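Local coordinates for protein transcriptional regulator PA3341 (Pseudomonas aeruginosa, PDB 2FBH) that probably binds DNA and controls transcription as a dimeric winged-helix regulator of the MarR family, at residues Gly12-Leu15 against Ala16-Arg20; Ser52-Gln55 against Arg56-Ala59; Gly123-Glu126 against Ser127-Ala130. All coordinates share one frame; numbering follows the deposited sequence.

All three contacts are local along the chain. Interaction 1 lies within helix 11-29, whereas interactions 2 and 3 each cap the start of a helix, 55-62 and 126-144. Interactions 1 and 2 are partly buried; interaction 3 is a surface contact. Interactions 1 and 3, whose nearest atoms are about 8 Å apart, both touch the second subunit. Interaction 2 belongs to the winged helix-turn-helix, its centre about 32 Å from that of interaction 3. The chemistry differs accordingly: interaction 1 pairs a Thr18 hydroxyl bond with a sulfate held by helix-start donors and arginines of the second subunit, interaction 2 has a reciprocal capping box, and interaction 3 an aspartate N-cap without a return bond.

Interaction 1 of 3, residues Gly12-Leu15 against Ala16-Arg20; sequences GTLL and AQTSR. With SO4 (sulfate ion), chain E.
Thr13 CG2 touches one face of the Gln17 amide near its nitrogen end, 3.5 Å from NE2, and Thr13 O lies on the same side of that plane. The extended Gln17 chain runs back one turn of helix 11-29, bringing its CG to 3.2 Å from Thr13 O. That same carbonyl oxygen accepts the helical bond from Gln17 N, so backbone and side chain of Gln17 both close on Thr13.

A second flat group, the carbonyl of Leu14, is gripped twice. Thr18 N gives the ordinary helical bond, and Thr18 OG1 donates at 2.8 Å from above the carbonyl plane, 39° out of it. With chi1 at -57°, OG1 stands beside the backbone N of Thr18, from where it reaches this oxygen one turn back; CD1 of Leu14 rests against the hydroxyl.

At the helix start, the sulfate takes Gly12 N at its O1 (2.9 Å), while Thr13 OG1 donates to O3 at 2.8 Å. Thr13 N adds a weak bond to O3, with an N-H...O angle of 126°. The Thr13 hydroxyl sits beside its own backbone N, which explains how both can converge on one oxygen. Arg23, Arg48 and Arg117 of the second subunit complete the site.

The anion, probably from the crystallisation liquor, thus joins two subunits. Two N-H groups of the first turn, one of them weakly bound, the Thr13 hydroxyl and arginines of the second subunit supply its donors, and the positive end of the helix dipole would be expected to strengthen their hold.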
loop_
_atom_site.group_PDB
_atom_site.type_symbol
_atom_site.label_atom_id
_atom_site.label_comp_id
_atom_site.label_asym_id
_atom_site.label_seq_id
_atom_site.Cartn_x
_atom_site.Cartn_y
_atom_site.Cartn_z
ATOM N N GLY A 12 -5.092 -11.224 -0.906
ATOM C CA GLY A 12 -4.082 -10.192 -0.704
ATOM C C GLY A 12 -4.386 -8.970 -1.595
ATOM O O GLY A 12 -4.155 -7.833 -1.188
ATOM N N THR A 13 -4.906 -9.238 -2.787
ATOM C CA THR A 13 -5.229 -8.164 -3.706
ATOM C C THR A 13 -6.377 -7.335 -3.183
ATOM O O THR A 13 -6.331 -6.114 -3.282
ATOM C CB THR A 13 -5.568 -8.671 -5.121
ATOM O OG1 THR A 13 -4.369 -9.214 -5.674
ATOM C CG2 THR A 13 -5.965 -7.499 -5.945
ATOM N N LEU A 14 -7.387 -7.979 -2.578
ATOM C CA LEU A 14 -8.543 -7.211 -2.024
ATOM C C LEU A 14 -8.027 -6.309 -0.879
ATOM O O LEU A 14 -8.338 -5.101 -0.795
ATOM C CB LEU A 14 -9.610 -8.156 -1.497
ATOM C CG LEU A 14 -10.744 -7.405 -0.743
ATOM C CD1 LEU A 14 -11.570 -6.460 -1.625
ATOM C CD2 LEU A 14 -11.599 -8.513 -0.061
ATOM N N LEU A 15 -7.119 -6.834 -0.046
ATOM C CA LEU A 15 -6.580 -6.034 1.034
ATOM C C LEU A 15 -5.792 -4.830 0.492
ATOM O O LEU A 15 -5.950 -3.711 0.947
ATOM C CB LEU A 15 -5.669 -6.939 1.921
ATOM C CG LEU A 15 -4.809 -6.308 2.951
ATOM C CD1 LEU A 15 -5.763 -5.608 3.903
ATOM C CD2 LEU A 15 -4.109 -7.471 3.705
ATOM N N ALA A 16 -4.982 -5.092 -0.541
ATOM C CA ALA A 16 -4.140 -3.979 -1.067
ATOM C C ALA A 16 -4.994 -2.915 -1.710
ATOM O O ALA A 16 -4.708 -1.679 -1.615
ATOM C CB ALA A 16 -3.196 -4.560 -2.059
ATOM N N GLN A 17 -6.001 -3.358 -2.451
ATOM C CA GLN A 17 -6.906 -2.409 -3.127
ATOM C C GLN A 17 -7.706 -1.533 -2.152
ATOM O O GLN A 17 -7.892 -0.322 -2.417
ATOM C CB GLN A 17 -7.838 -3.178 -4.041
ATOM C CG GLN A 17 -7.098 -3.721 -5.300
ATOM C CD GLN A 17 -8.091 -4.404 -6.282
ATOM O OE1 GLN A 17 -9.305 -4.475 -6.018
ATOM N NE2 GLN A 17 -7.563 -4.846 -7.469
ATOM N N THR A 18 -8.166 -2.143 -1.052
ATOM C CA THR A 18 -8.947 -1.439 -0.053
ATOM C C THR A 18 -8.038 -0.424 0.644
ATOM O O THR A 18 -8.417 0.713 0.832
ATOM C CB THR A 18 -9.518 -2.434 0.990
ATOM O OG1 THR A 18 -10.314 -3.434 0.332
ATOM C CG2 THR A 18 -10.435 -1.662 1.946
ATOM N N SER A 19 -6.828 -0.867 1.011
ATOM C CA SER A 19 -5.822 0.013 1.609
ATOM C C SER A 19 -5.481 1.180 0.651
ATOM O O SER A 19 -5.448 2.310 1.104
ATOM C CB SER A 19 -4.599 -0.749 2.045
ATOM O OG SER A 19 -3.821 0.188 2.882
ATOM N N ARG A 20 -5.197 0.895 -0.617
ATOM C CA ARG A 20 -4.913 1.955 -1.601
ATOM C C ARG A 20 -6.066 2.919 -1.705
ATOM O O ARG A 20 -5.819 4.146 -1.818
ATOM C CB ARG A 20 -4.668 1.353 -2.959
ATOM C CG ARG A 20 -4.371 2.340 -4.095
ATOM C CD ARG A 20 -3.962 1.504 -5.342
ATOM N NE ARG A 20 -3.242 0.261 -4.974
ATOM C CZ ARG A 20 -2.041 0.200 -4.370
ATOM N NH1 ARG A 20 -1.361 1.317 -4.086
ATOM N NH2 ARG A 20 -1.498 -0.986 -4.071
HETATM S S SO4 E . -2.842 -12.474 -3.492
HETATM O O1 SO4 E . -3.793 -13.138 -2.646
HETATM O O2 SO4 E . -1.857 -11.677 -2.752
HETATM O O3 SO4 E . -3.640 -11.552 -4.279
HETATM O O4 SO4 E . -2.163 -13.506 -4.345
#

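Interaction 2 of 3, residues Ser52-Gln55 against Arg56-Ala59; sequences SPTQ and RELA
Two side-chain hydrogen bonds between Thr54 and Glu57 run in opposite directions. Glu57 N donates to Thr54 OG1 at 3.1 Å, and Thr54 N donates to Glu57 OE1 at 2.8 Å, with an N-H...O angle of 160°. OE1 is met on its anti side, from 35° out of the carboxylate plane. Thr54 OG1 takes the crowded position between its own N and carbonyl carbon (chi1 64°), which turns it toward the first helical turn.

Backbone bonds continue the helix: Leu58 N reaches Thr54 O at 3.1 Å and Ala59 N reaches Gln55 O at 3.0 Å, while Glu57 N adds only a weak bond to Thr54 O.

Apolar packing flanks the cap. Pro53 CG approaches Leu58 CB at 4.1 Å, and Leu58 continues inward onto Val42, Leu69 and Ile96. Gln55 sends OE1 outside the segments to a hydrogen bond with Arg84, and the backbone of Pro53 bonds to Ile96, tying the loop to strand 95-98.

This is a capping box with Thr54 as N-cap. It starts helix 55-62, which precedes helix 66-78 in the winged helix-turn-helix characteristic of MarR regulators. Leu58 adjoins the side chain of His45, which with His49 binds a zinc ion.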
loop_
_atom_site.group_PDB
_atom_site.type_symbol
_atom_site.label_atom_id
_atom_site.label_comp_id
_atom_site.label_asym_id
_atom_site.label_seq_id
_atom_site.Cartn_x
_atom_site.Cartn_y
_atom_site.Cartn_z
ATOM N N SER A 52 9.527 9.700 20.487
ATOM C CA SER A 52 10.081 10.307 19.294
ATOM C C SER A 52 10.886 9.232 18.608
ATOM O O SER A 52 11.818 8.710 19.221
ATOM C CB SER A 52 10.979 11.468 19.702
ATOM O OG SER A 52 10.190 12.461 20.328
ATOM N N PRO A 53 10.521 8.855 17.354
ATOM C CA PRO A 53 11.185 7.727 16.711
ATOM C C PRO A 53 12.545 8.083 16.144
ATOM O O PRO A 53 12.851 9.253 15.859
ATOM C CB PRO A 53 10.234 7.377 15.547
ATOM C CG PRO A 53 9.684 8.756 15.142
ATOM C CD PRO A 53 9.471 9.435 16.499
ATOM N N THR A 54 13.371 7.078 15.937
ATOM C CA THR A 54 14.553 7.308 15.120
ATOM C C THR A 54 14.059 7.272 13.668
ATOM O O THR A 54 12.928 6.895 13.426
ATOM C CB THR A 54 15.556 6.186 15.283
ATOM O OG1 THR A 54 14.984 4.945 14.802
ATOM C CG2 THR A 54 15.927 6.052 16.760
ATOM N N GLN A 55 14.934 7.593 12.717
ATOM C CA GLN A 55 14.598 7.522 11.279
ATOM C C GLN A 55 14.231 6.109 10.870
ATOM O O GLN A 55 13.284 5.896 10.115
ATOM C CB GLN A 55 15.744 8.096 10.407
ATOM C CG GLN A 55 15.848 9.595 10.602
ATOM C CD GLN A 55 16.452 10.426 9.410
ATOM O OE1 GLN A 55 16.717 11.635 9.578
ATOM N NE2 GLN A 55 16.621 9.802 8.226
ATOM N N ARG A 56 14.980 5.151 11.411
ATOM C CA ARG A 56 14.747 3.721 11.202
ATOM C C ARG A 56 13.359 3.258 11.677
ATOM O O ARG A 56 12.707 2.467 11.012
ATOM C CB ARG A 56 15.859 2.904 11.877
ATOM C CG ARG A 56 17.286 3.338 11.517
ATOM C CD ARG A 56 18.347 2.302 11.955
ATOM N NE ARG A 56 18.296 1.082 11.145
ATOM C CZ ARG A 56 19.134 0.802 10.148
ATOM N NH1 ARG A 56 18.998 -0.324 9.463
ATOM N NH2 ARG A 56 20.112 1.637 9.834
ATOM N N GLU A 57 12.909 3.773 12.818
ATOM C CA GLU A 57 11.609 3.412 13.363
ATOM C C GLU A 57 10.467 4.003 12.523
ATOM O O GLU A 57 9.455 3.355 12.223
ATOM C CB GLU A 57 11.516 3.838 14.844
ATOM C CG GLU A 57 12.393 2.985 15.804
ATOM C CD GLU A 57 12.580 3.637 17.197
ATOM O OE1 GLU A 57 12.396 4.872 17.307
ATOM O OE2 GLU A 57 12.917 2.912 18.195
ATOM N N LEU A 58 10.672 5.241 12.093
ATOM C CA LEU A 58 9.645 5.961 11.352
ATOM C C LEU A 58 9.456 5.373 9.946
ATOM O O LEU A 58 8.341 5.303 9.447
ATOM C CB LEU A 58 10.058 7.437 11.272
ATOM C CG LEU A 58 9.041 8.472 10.825
ATOM C CD1 LEU A 58 7.641 8.389 11.521
ATOM C CD2 LEU A 58 9.699 9.877 11.062
ATOM N N ALA A 59 10.550 4.945 9.339
ATOM C CA ALA A 59 10.536 4.385 8.002
ATOM C C ALA A 59 9.734 3.070 8.041
ATOM O O ALA A 59 8.794 2.876 7.257
ATOM C CB ALA A 59 11.960 4.137 7.552
#

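Interaction 3 of 3, residues Gly123-Glu126 against Ser127-Ala130; sequences GIDE and SEQA
Ser127 meets Asp125 first, its backbone N lying 2.7 Å from OD1 and its CB only 3.0 Å from the same oxygen. The carboxylate therefore sits close against the opening turn of helix 126-144.

Glu128 supplies the capping bond. Its N donates to Asp125 OD1 at 2.8 Å, with an N-H...O angle of 152°, and the oxygen uses its anti lone pair, on the side away from OD2. Asp125 holds CG anti to its backbone N (chi1 -176°), beside the carbonyl carbon, and this swings the carboxylate over the helix start. The aliphatic part of Glu128 packs against Asp125 CB, its CB and CG both 3.9 Å away. The two acids remain separate at their charged ends, with Asp125 OD1 and Glu128 OE2 5.0 Å apart; the positive end of the helix dipole probably offsets some of their mutual repulsion.

Gln129 N follows with a helical bond to Asp125 O (2.9 Å, 167°). Ile124 CG2 comes within 4.2 Å of Gln129 N, a loose approach from the residue before the cap.

Ala130 N completes the turn on Glu126 O at 3.0 Å.

Toward the second subunit, Ile124 packs on Ile139, Glu128 on Leu131 and Gln129 on Phe11, all three partners on that other chain. With OD1 accepting from Glu128 N, Asp125 is a classical aspartate N-cap, without the return bond of a capping box, opening the C-terminal helix of the dimerisation region usual in MarR proteins.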
loop_
_atom_site.group_PDB
_atom_site.type_symbol
_atom_site.label_atom_id
_atom_site.label_comp_id
_atom_site.label_asym_id
_atom_site.label_seq_id
_atom_site.Cartn_x
_atom_site.Cartn_y
_atom_site.Cartn_z
ATOM N N GLY A 123 -21.934 1.630 7.913
ATOM C CA GLY A 123 -22.668 0.377 7.613
ATOM C C GLY A 123 -21.992 -0.863 8.176
ATOM O O GLY A 123 -22.492 -1.950 7.994
ATOM N N ILE A 124 -20.803 -0.694 8.762
ATOM C CA ILE A 124 -20.059 -1.909 9.246
ATOM C C ILE A 124 -20.220 -1.947 10.768
ATOM O O ILE A 124 -19.897 -0.995 11.473
ATOM C CB ILE A 124 -18.562 -1.784 8.830
ATOM C CG1 ILE A 124 -18.512 -1.800 7.273
ATOM C CG2 ILE A 124 -17.710 -3.009 9.398
ATOM C CD1 ILE A 124 -17.189 -1.423 6.794
ATOM N N ASP A 125 -20.750 -3.081 11.236
ATOM C CA ASP A 125 -21.022 -3.416 12.573
ATOM C C ASP A 125 -19.749 -3.385 13.419
ATOM O O ASP A 125 -18.710 -3.789 12.922
ATOM C CB ASP A 125 -21.412 -4.920 12.393
ATOM C CG ASP A 125 -21.823 -5.519 13.556
ATOM O OD1 ASP A 125 -20.908 -6.032 14.176
ATOM O OD2 ASP A 125 -23.027 -5.432 13.867
ATOM N N GLU A 126 -19.835 -2.901 14.661
ATOM C CA GLU A 126 -18.705 -2.821 15.550
ATOM C C GLU A 126 -18.110 -4.246 15.755
ATOM O O GLU A 126 -16.843 -4.400 15.826
ATOM C CB GLU A 126 -19.090 -2.300 16.920
ATOM C CG GLU A 126 -19.035 -0.746 16.991
ATOM C CD GLU A 126 -20.061 -0.143 17.955
ATOM O OE1 GLU A 126 -20.039 -0.573 19.141
ATOM O OE2 GLU A 126 -20.825 0.777 17.510
ATOM N N SER A 127 -18.963 -5.234 15.874
ATOM C CA SER A 127 -18.432 -6.618 16.100
ATOM C C SER A 127 -17.660 -7.125 14.918
ATOM O O SER A 127 -16.591 -7.814 15.035
ATOM C CB SER A 127 -19.562 -7.606 16.372
ATOM O OG SER A 127 -20.075 -7.194 17.659
ATOM N N GLU A 128 -18.209 -6.828 13.747
ATOM C CA GLU A 128 -17.534 -7.263 12.525
ATOM C C GLU A 128 -16.213 -6.510 12.271
ATOM O O GLU A 128 -15.263 -7.156 11.826
ATOM C CB GLU A 128 -18.472 -7.226 11.318
ATOM C CG GLU A 128 -19.595 -8.227 11.517
ATOM C CD GLU A 128 -20.550 -8.298 10.354
ATOM O OE1 GLU A 128 -20.404 -7.502 9.390
ATOM O OE2 GLU A 128 -21.397 -9.253 10.384
ATOM N N GLN A 129 -16.173 -5.214 12.593
ATOM C CA GLN A 129 -14.936 -4.464 12.581
ATOM C C GLN A 129 -13.900 -5.188 13.479
ATOM O O GLN A 129 -12.747 -5.303 13.112
ATOM C CB GLN A 129 -15.151 -3.048 13.075
ATOM C CG GLN A 129 -13.857 -2.245 12.938
ATOM C CD GLN A 129 -14.015 -0.826 13.406
ATOM O OE1 GLN A 129 -15.155 -0.261 13.394
ATOM N NE2 GLN A 129 -12.860 -0.189 13.756
ATOM N N ALA A 130 -14.323 -5.506 14.697
ATOM C CA ALA A 130 -13.407 -6.159 15.640
ATOM C C ALA A 130 -12.872 -7.483 15.127
ATOM O O ALA A 130 -11.651 -7.807 15.299
ATOM C CB ALA A 130 -14.163 -6.315 16.949
#